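Local coordinates for PFC0360w protein (Plasmodium falciparum, PDB 3NI8) that probably stimulates the ATPase activity of the chaperone Hsp90, as a malarial member of the AHA1 family of Hsp90 activators, at residues Y27-P31 against E32-N36; F63-S67 against G68-G72. All coordinates share one frame; numbering follows the deposited sequence. Where two conformers were deposited one is given.

Overall arrangement
Two short-range contacts mark different regions of one antiparallel sheet fold. Contact 1 (27-31 against 32-36) is the turn leaving the edge strand 21-27 and starting helix 31-39; contact 2 (63-67 against 68-72) is the tip of the hairpin formed by strands 62-65 and 70-78. They follow each other along the chain and lie on opposite sides of its centre, with their own centres 23 Å apart and nearest atoms about 10 Å apart, so they do not touch. A bound isopropyl alcohol, probably from the crystallisation liquor, lies about 4 Å from the side chain of Phe63 in contact 2.

Contact 1 (Y27-P31 against E32-N36); sequences YYVPP and EVLFN
At the N-terminal cap of helix 31-39, where the chain turns out of edge strand 21-27, Val29 packs on Val33 and Leu34, and Tyr27 on Leu34. Pro30 is the N-cap residue. Its carbonyl O accepts the amide of Val33 (N to O 3.2 Å) in a bent bond, 141° at the hydrogen, with the donor above the carbonyl plane. One residue on, Pro31 O receives Phe35 N at 2.8 Å; this bond is nearly straight at 173° and sets the first full helical turn. Pro31, whose nitrogen carries no hydrogen, fits this first turn, where an amide has no preceding carbonyl of the helix to bond.

Val29 is the apolar link across the turn. Its CG1 lies 3.6 Å from CG1 of Val33, the two side chains crossing at about a right angle, and 3.8 Å from CG of Leu34. Beyond it, Leu34 reaches back to the strand end: its CD1 is 4.0 Å from CD2 of Tyr27, and its CD2 stands above one face of that ring, displaced toward the rim. With CG anti to its carbonyl carbon (chi1 -67°), the isobutyl group of Leu34 leans back toward Val29 and Tyr27. Phe35 instead has CG anti to the backbone N, which carries its ring away from the turn toward Phe104 on strand 98-106. Ile148 of helix 132-150 touches both Tyr27 and Leu34, while Val29 O is hydrogen-bonded to Thr112 OG1 of the adjacent strand. Glu32 projects on the exposed side. With Pro30 as N-cap, a hydrophobic staple between Val29 and Leu34 thus joins the first strand to the first helix of this AHA1-type SRPBCC fold.

Contact 2 (F63-S67 against G68-G72); sequences FSLFS and GSILG
Phe63 and Gly72 form the tightly packed end of a beta hairpin whose other end, a type I' turn from Phe66 to Ser69, is more open to solvent. The phenyl ring of Phe63 lies across the backbone of Gly72 in a CH-pi contact: CA is 3.7 Å from the ring centroid, and CE2 comes within 3.4 Å of the glycine carbonyl carbon C. The ring gets there because CG sits between the backbone N and the carbonyl carbon (chi1 67°), and the bare glycine lets it lie so close. Two backbone bonds, Phe63 N to Gly72 O and Gly72 N to Phe63 O, close this pair. The ring also meets that of Phe74, and Glu85 of strand 82-89 touches it.

Further up, Leu65 N gives a straight bond of 2.8 Å and 170° to Ile70 O. Leu65 O accepts Ile70 N at 169° and, weakly, the amide of Ser69. Ser69 and Ile70 both face Leu65, a classic beta bulge. A weak bond from Gly68 N to Leu65 O belongs to the turn. On the same face as Phe63, CB of Leu65 and CB of Ile70 touch at 3.9 Å, while Trp87 and Phe89 of strand 82-89 touch Ile70.

Toward the tip the packing thins. The nearest apolar approach of Phe66 to Ile70 is CD2 to CD1 at 4.4 Å, with the methyl at the ring edge, and Ser67 is exposed. Gly68 takes up a positive phi, with no side chain to crowd the carbonyl O of Ser67. What braces the turn is polar: Phe66 O takes Ser69 N from above its carbonyl plane and Ser69 OG within that plane, OG to O 3.1 Å.

Contact 1 (Y27-P31 against E32-N36)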
ATOM      1  N   TYR A  27      10.728   7.958   7.869  1.00 28.83           N
ATOM      2  CA  TYR A  27      10.558   7.310   9.160  1.00 29.59           C
ATOM      3  C   TYR A  27      11.914   7.019   9.777  1.00 29.97           C
ATOM      4  O   TYR A  27      12.864   6.691   9.058  1.00 30.57           O
ATOM      5  CB  TYR A  27       9.753   6.014   9.009  1.00 29.57           C
ATOM      6  CG  TYR A  27       8.303   6.246   8.603  1.00 29.48           C
ATOM      7  CD1 TYR A  27       7.305   6.297   9.557  1.00 29.22           C
ATOM      8  CD2 TYR A  27       7.942   6.422   7.260  1.00 27.97           C
ATOM      9  CE1 TYR A  27       5.985   6.518   9.199  1.00 29.65           C
ATOM     10  CE2 TYR A  27       6.629   6.645   6.894  1.00 27.71           C
ATOM     11  CZ  TYR A  27       5.653   6.690   7.867  1.00 28.68           C
ATOM     12  OH  TYR A  27       4.330   6.895   7.533  1.00 27.63           O
ATOM     13  N   TYR A  28      11.997   7.136  11.101  1.00 29.78           N
ATOM     14  CA  TYR A  28      13.240   6.902  11.824  1.00 29.48           C
ATOM     15  C   TYR A  28      13.391   5.436  12.176  1.00 29.79           C
ATOM     16  O   TYR A  28      13.572   5.055  13.329  1.00 30.35           O
ATOM     17  CB  TYR A  28      13.325   7.806  13.047  1.00 29.25           C
ATOM     18  CG  TYR A  28      13.385   9.270  12.665  1.00 29.11           C
ATOM     19  CD1 TYR A  28      14.523   9.796  12.017  1.00 30.14           C
ATOM     20  CD2 TYR A  28      12.312  10.121  12.911  1.00 27.78           C
ATOM     21  CE1 TYR A  28      14.594  11.140  11.658  1.00 29.97           C
ATOM     22  CE2 TYR A  28      12.364  11.469  12.548  1.00 28.77           C
ATOM     23  CZ  TYR A  28      13.514  11.971  11.926  1.00 31.16           C
ATOM     24  OH  TYR A  28      13.590  13.303  11.566  1.00 34.31           O
ATOM     25  N   VAL A  29      13.373   4.622  11.135  1.00 29.79           N
ATOM     26  CA  VAL A  29      13.336   3.195  11.260  1.00 30.08           C
ATOM     27  C   VAL A  29      13.964   2.701   9.939  1.00 30.25           C
ATOM     28  O   VAL A  29      13.886   3.403   8.928  1.00 29.64           O
ATOM     29  CB  VAL A  29      11.843   2.755  11.486  1.00 30.12           C
ATOM     30  CG1 VAL A  29      11.222   2.139  10.225  1.00 30.25           C
ATOM     31  CG2 VAL A  29      11.732   1.851  12.670  1.00 29.98           C
ATOM     32  N   PRO A  30      14.618   1.520   9.947  1.00 30.56           N
ATOM     33  CA  PRO A  30      15.319   1.051   8.751  1.00 30.56           C
ATOM     34  C   PRO A  30      14.360   0.420   7.722  1.00 30.70           C
ATOM     35  O   PRO A  30      13.267  -0.010   8.097  1.00 30.96           O
ATOM     36  CB  PRO A  30      16.274  -0.004   9.315  1.00 30.63           C
ATOM     37  CG  PRO A  30      15.522  -0.586  10.471  1.00 30.19           C
ATOM     38  CD  PRO A  30      14.716   0.545  11.058  1.00 30.78           C
ATOM     39  N   PRO A  31      14.775   0.338   6.433  1.00 30.48           N
ATOM     40  CA  PRO A  31      13.868  -0.083   5.337  1.00 29.43           C
ATOM     41  C   PRO A  31      13.126  -1.409   5.527  1.00 28.73           C
ATOM     42  O   PRO A  31      11.939  -1.499   5.163  1.00 28.60           O
ATOM     43  CB  PRO A  31      14.794  -0.180   4.117  1.00 29.38           C
ATOM     44  CG  PRO A  31      15.951   0.712   4.443  1.00 30.88           C
ATOM     45  CD  PRO A  31      16.139   0.632   5.939  1.00 30.19           C
ATOM     46  N   GLU A  32      13.813  -2.410   6.086  0.50 28.19           N
ATOM     47  CA  GLU A  32      13.270  -3.773   6.226  0.50 27.57           C
ATOM     48  C   GLU A  32      11.985  -3.818   7.045  0.50 27.45           C
ATOM     49  O   GLU A  32      11.083  -4.616   6.770  0.50 27.37           O
ATOM     50  CB  GLU A  32      14.310  -4.716   6.835  0.50 27.56           C
ATOM     51  CG  GLU A  32      14.846  -4.291   8.205  0.50 26.97           C
ATOM     52  CD  GLU A  32      15.531  -5.429   8.923  0.50 26.00           C
ATOM     53  OE1 GLU A  32      14.929  -6.521   8.944  0.50 27.44           O
ATOM     54  OE2 GLU A  32      16.654  -5.247   9.451  0.50 24.32           O
ATOM     55  N   VAL A  33      11.913  -2.945   8.042  1.00 27.26           N
ATOM     56  CA  VAL A  33      10.766  -2.849   8.926  1.00 26.94           C
ATOM     57  C   VAL A  33       9.569  -2.243   8.164  1.00 26.53           C
ATOM     58  O   VAL A  33       8.429  -2.689   8.310  1.00 26.27           O
ATOM     59  CB  VAL A  33      11.195  -2.059  10.210  1.00 27.09           C
ATOM     60  CG1 VAL A  33      10.095  -1.241  10.798  1.00 27.59           C
ATOM     61  CG2 VAL A  33      11.752  -3.006  11.252  1.00 27.18           C
ATOM     62  N   LEU A  34       9.830  -1.237   7.335  1.00 26.13           N
ATOM     63  CA  LEU A  34       8.774  -0.683   6.487  1.00 25.98           C
ATOM     64  C   LEU A  34       8.344  -1.668   5.394  1.00 25.97           C
ATOM     65  O   LEU A  34       7.145  -1.831   5.142  1.00 26.56           O
ATOM     66  CB  LEU A  34       9.194   0.643   5.880  1.00 25.88           C
ATOM     67  CG  LEU A  34       9.366   1.781   6.878  1.00 26.01           C
ATOM     68  CD1 LEU A  34       9.818   3.011   6.156  1.00 24.36           C
ATOM     69  CD2 LEU A  34       8.026   2.019   7.628  1.00 27.43           C
ATOM     70  N   PHE A  35       9.323  -2.332   4.771  1.00 25.13           N
ATOM     71  CA  PHE A  35       9.069  -3.411   3.807  1.00 24.38           C
ATOM     72  C   PHE A  35       8.177  -4.519   4.396  1.00 23.62           C
ATOM     73  O   PHE A  35       7.216  -4.957   3.745  1.00 24.03           O
ATOM     74  CB  PHE A  35      10.406  -3.992   3.292  1.00 24.82           C
ATOM     75  CG  PHE A  35      10.250  -5.097   2.272  1.00 24.69           C
ATOM     76  CD1 PHE A  35      10.245  -4.810   0.914  1.00 24.98           C
ATOM     77  CD2 PHE A  35      10.122  -6.432   2.678  1.00 25.73           C
ATOM     78  CE1 PHE A  35      10.111  -5.844  -0.044  1.00 24.82           C
ATOM     79  CE2 PHE A  35       9.962  -7.468   1.744  1.00 25.56           C
ATOM     80  CZ  PHE A  35       9.966  -7.168   0.376  1.00 26.02           C
ATOM     81  N   ASN A  36       8.514  -4.972   5.607  0.50 22.83           N
ATOM     82  CA  ASN A  36       7.683  -5.929   6.358  0.50 21.87           C
ATOM     83  C   ASN A  36       6.248  -5.449   6.445  0.50 21.68           C
ATOM     84  O   ASN A  36       5.312  -6.193   6.169  0.50 21.67           O
ATOM     85  CB  ASN A  36       8.214  -6.159   7.784  0.50 20.94           C
ATOM     86  CG  ASN A  36       7.254  -6.997   8.645  0.50 19.81           C
ATOM     87  OD1 ASN A  36       6.485  -6.458   9.450  0.50 17.54           O
ATOM     88  ND2 ASN A  36       7.303  -8.316   8.477  0.50 15.93           N
TER

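Contact 2 (F63-S67 against G68-G72)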
ATOM      1  N   PHE A  63      -2.934 -10.887  -2.927  1.00 25.02           N
ATOM      2  CA  PHE A  63      -3.184 -10.328  -1.623  1.00 25.73           C
ATOM      3  C   PHE A  63      -4.581  -9.768  -1.555  1.00 26.11           C
ATOM      4  O   PHE A  63      -5.185  -9.435  -2.568  1.00 25.15           O
ATOM      5  CB  PHE A  63      -2.116  -9.306  -1.180  1.00 25.69           C
ATOM      6  CG  PHE A  63      -2.091  -8.028  -1.981  1.00 24.76           C
ATOM      7  CD1 PHE A  63      -2.915  -6.956  -1.636  1.00 25.27           C
ATOM      8  CD2 PHE A  63      -1.212  -7.877  -3.048  1.00 21.96           C
ATOM      9  CE1 PHE A  63      -2.883  -5.761  -2.368  1.00 24.34           C
ATOM     10  CE2 PHE A  63      -1.166  -6.693  -3.768  1.00 22.59           C
ATOM     11  CZ  PHE A  63      -2.004  -5.635  -3.436  1.00 22.83           C
ATOM     12  N   SER A  64      -5.067  -9.654  -0.326  0.50 26.97           N
ATOM     13  CA  SER A  64      -6.411  -9.180  -0.035  0.50 27.66           C
ATOM     14  C   SER A  64      -6.383  -8.460   1.306  0.50 28.30           C
ATOM     15  O   SER A  64      -5.788  -8.958   2.271  0.50 28.63           O
ATOM     16  CB  SER A  64      -7.369 -10.364   0.028  0.50 27.49           C
ATOM     17  OG  SER A  64      -8.410 -10.107   0.939  0.50 27.46           O
ATOM     18  N   LEU A  65      -6.995  -7.280   1.352  1.00 28.72           N
ATOM     19  CA  LEU A  65      -7.158  -6.526   2.585  1.00 29.35           C
ATOM     20  C   LEU A  65      -8.654  -6.313   2.852  1.00 29.90           C
ATOM     21  O   LEU A  65      -9.453  -6.232   1.899  1.00 29.75           O
ATOM     22  CB  LEU A  65      -6.484  -5.168   2.436  1.00 29.75           C
ATOM     23  CG  LEU A  65      -5.037  -4.911   2.874  1.00 31.26           C
ATOM     24  CD1 LEU A  65      -4.132  -6.133   2.774  1.00 32.32           C
ATOM     25  CD2 LEU A  65      -4.472  -3.766   2.054  1.00 32.02           C
ATOM     26  N   PHE A  66      -9.011  -6.187   4.138  1.00 30.06           N
ATOM     27  CA  PHE A  66     -10.386  -5.932   4.584  1.00 30.15           C
ATOM     28  C   PHE A  66     -11.392  -6.932   3.975  1.00 30.37           C
ATOM     29  O   PHE A  66     -12.359  -6.528   3.334  1.00 30.26           O
ATOM     30  CB  PHE A  66     -10.835  -4.478   4.283  1.00 30.45           C
ATOM     31  CG  PHE A  66     -10.046  -3.404   5.011  1.00 30.00           C
ATOM     32  CD1 PHE A  66     -10.286  -3.118   6.360  1.00 29.75           C
ATOM     33  CD2 PHE A  66      -9.085  -2.649   4.339  1.00 30.18           C
ATOM     34  CE1 PHE A  66      -9.561  -2.116   7.030  1.00 28.36           C
ATOM     35  CE2 PHE A  66      -8.348  -1.631   5.012  1.00 28.75           C
ATOM     36  CZ  PHE A  66      -8.601  -1.372   6.354  1.00 28.44           C
ATOM     37  N   SER A  67     -11.143  -8.224   4.174  1.00 30.63           N
ATOM     38  CA  SER A  67     -11.976  -9.306   3.625  1.00 31.08           C
ATOM     39  C   SER A  67     -12.264  -9.230   2.106  1.00 30.75           C
ATOM     40  O   SER A  67     -13.380  -9.557   1.644  1.00 30.53           O
ATOM     41  CB  SER A  67     -13.276  -9.431   4.418  1.00 31.61           C
ATOM     42  OG  SER A  67     -12.987  -9.604   5.794  1.00 34.10           O
ATOM     43  N   GLY A  68     -11.254  -8.812   1.339  1.00 29.73           N
ATOM     44  CA  GLY A  68     -11.350  -8.808  -0.112  1.00 28.47           C
ATOM     45  C   GLY A  68     -11.917  -7.523  -0.687  1.00 27.97           C
ATOM     46  O   GLY A  68     -12.268  -7.478  -1.860  1.00 27.35           O
ATOM     47  N   SER A  69     -12.013  -6.488   0.145  1.00 27.36           N
ATOM     48  CA  SER A  69     -12.451  -5.166  -0.288  1.00 27.65           C
ATOM     49  C   SER A  69     -11.378  -4.449  -1.121  1.00 27.31           C
ATOM     50  O   SER A  69     -11.684  -3.606  -1.973  1.00 27.45           O
ATOM     51  CB  SER A  69     -12.823  -4.310   0.926  1.00 27.34           C
ATOM     52  OG  SER A  69     -14.063  -4.761   1.474  1.00 30.49           O
ATOM     53  N   ILE A  70     -10.128  -4.762  -0.815  1.00 26.63           N
ATOM     54  CA  ILE A  70      -8.975  -4.338  -1.572  1.00 26.62           C
ATOM     55  C   ILE A  70      -8.265  -5.642  -1.980  1.00 25.95           C
ATOM     56  O   ILE A  70      -7.980  -6.491  -1.130  1.00 25.95           O
ATOM     57  CB  ILE A  70      -8.052  -3.438  -0.716  1.00 26.45           C
ATOM     58  CG1 ILE A  70      -8.739  -2.102  -0.402  1.00 27.45           C
ATOM     59  CG2 ILE A  70      -6.703  -3.201  -1.399  1.00 27.43           C
ATOM     60  CD1 ILE A  70      -7.860  -1.096   0.403  1.00 26.03           C
ATOM     61  N   LEU A  71      -8.038  -5.820  -3.275  1.00 24.90           N
ATOM     62  CA  LEU A  71      -7.256  -6.958  -3.754  1.00 24.82           C
ATOM     63  C   LEU A  71      -6.178  -6.557  -4.739  1.00 24.47           C
ATOM     64  O   LEU A  71      -6.180  -5.449  -5.284  1.00 24.72           O
ATOM     65  CB  LEU A  71      -8.122  -8.087  -4.308  1.00 24.78           C
ATOM     66  CG  LEU A  71      -9.059  -7.926  -5.506  1.00 26.48           C
ATOM     67  CD1 LEU A  71      -9.412  -9.335  -6.078  1.00 27.51           C
ATOM     68  CD2 LEU A  71     -10.314  -7.185  -5.082  1.00 25.77           C
ATOM     69  N   GLY A  72      -5.228  -7.452  -4.923  1.00 23.73           N
ATOM     70  CA  GLY A  72      -4.107  -7.177  -5.755  1.00 23.58           C
ATOM     71  C   GLY A  72      -3.247  -8.400  -5.926  1.00 23.67           C
ATOM     72  O   GLY A  72      -3.664  -9.517  -5.649  1.00 23.70           O
TER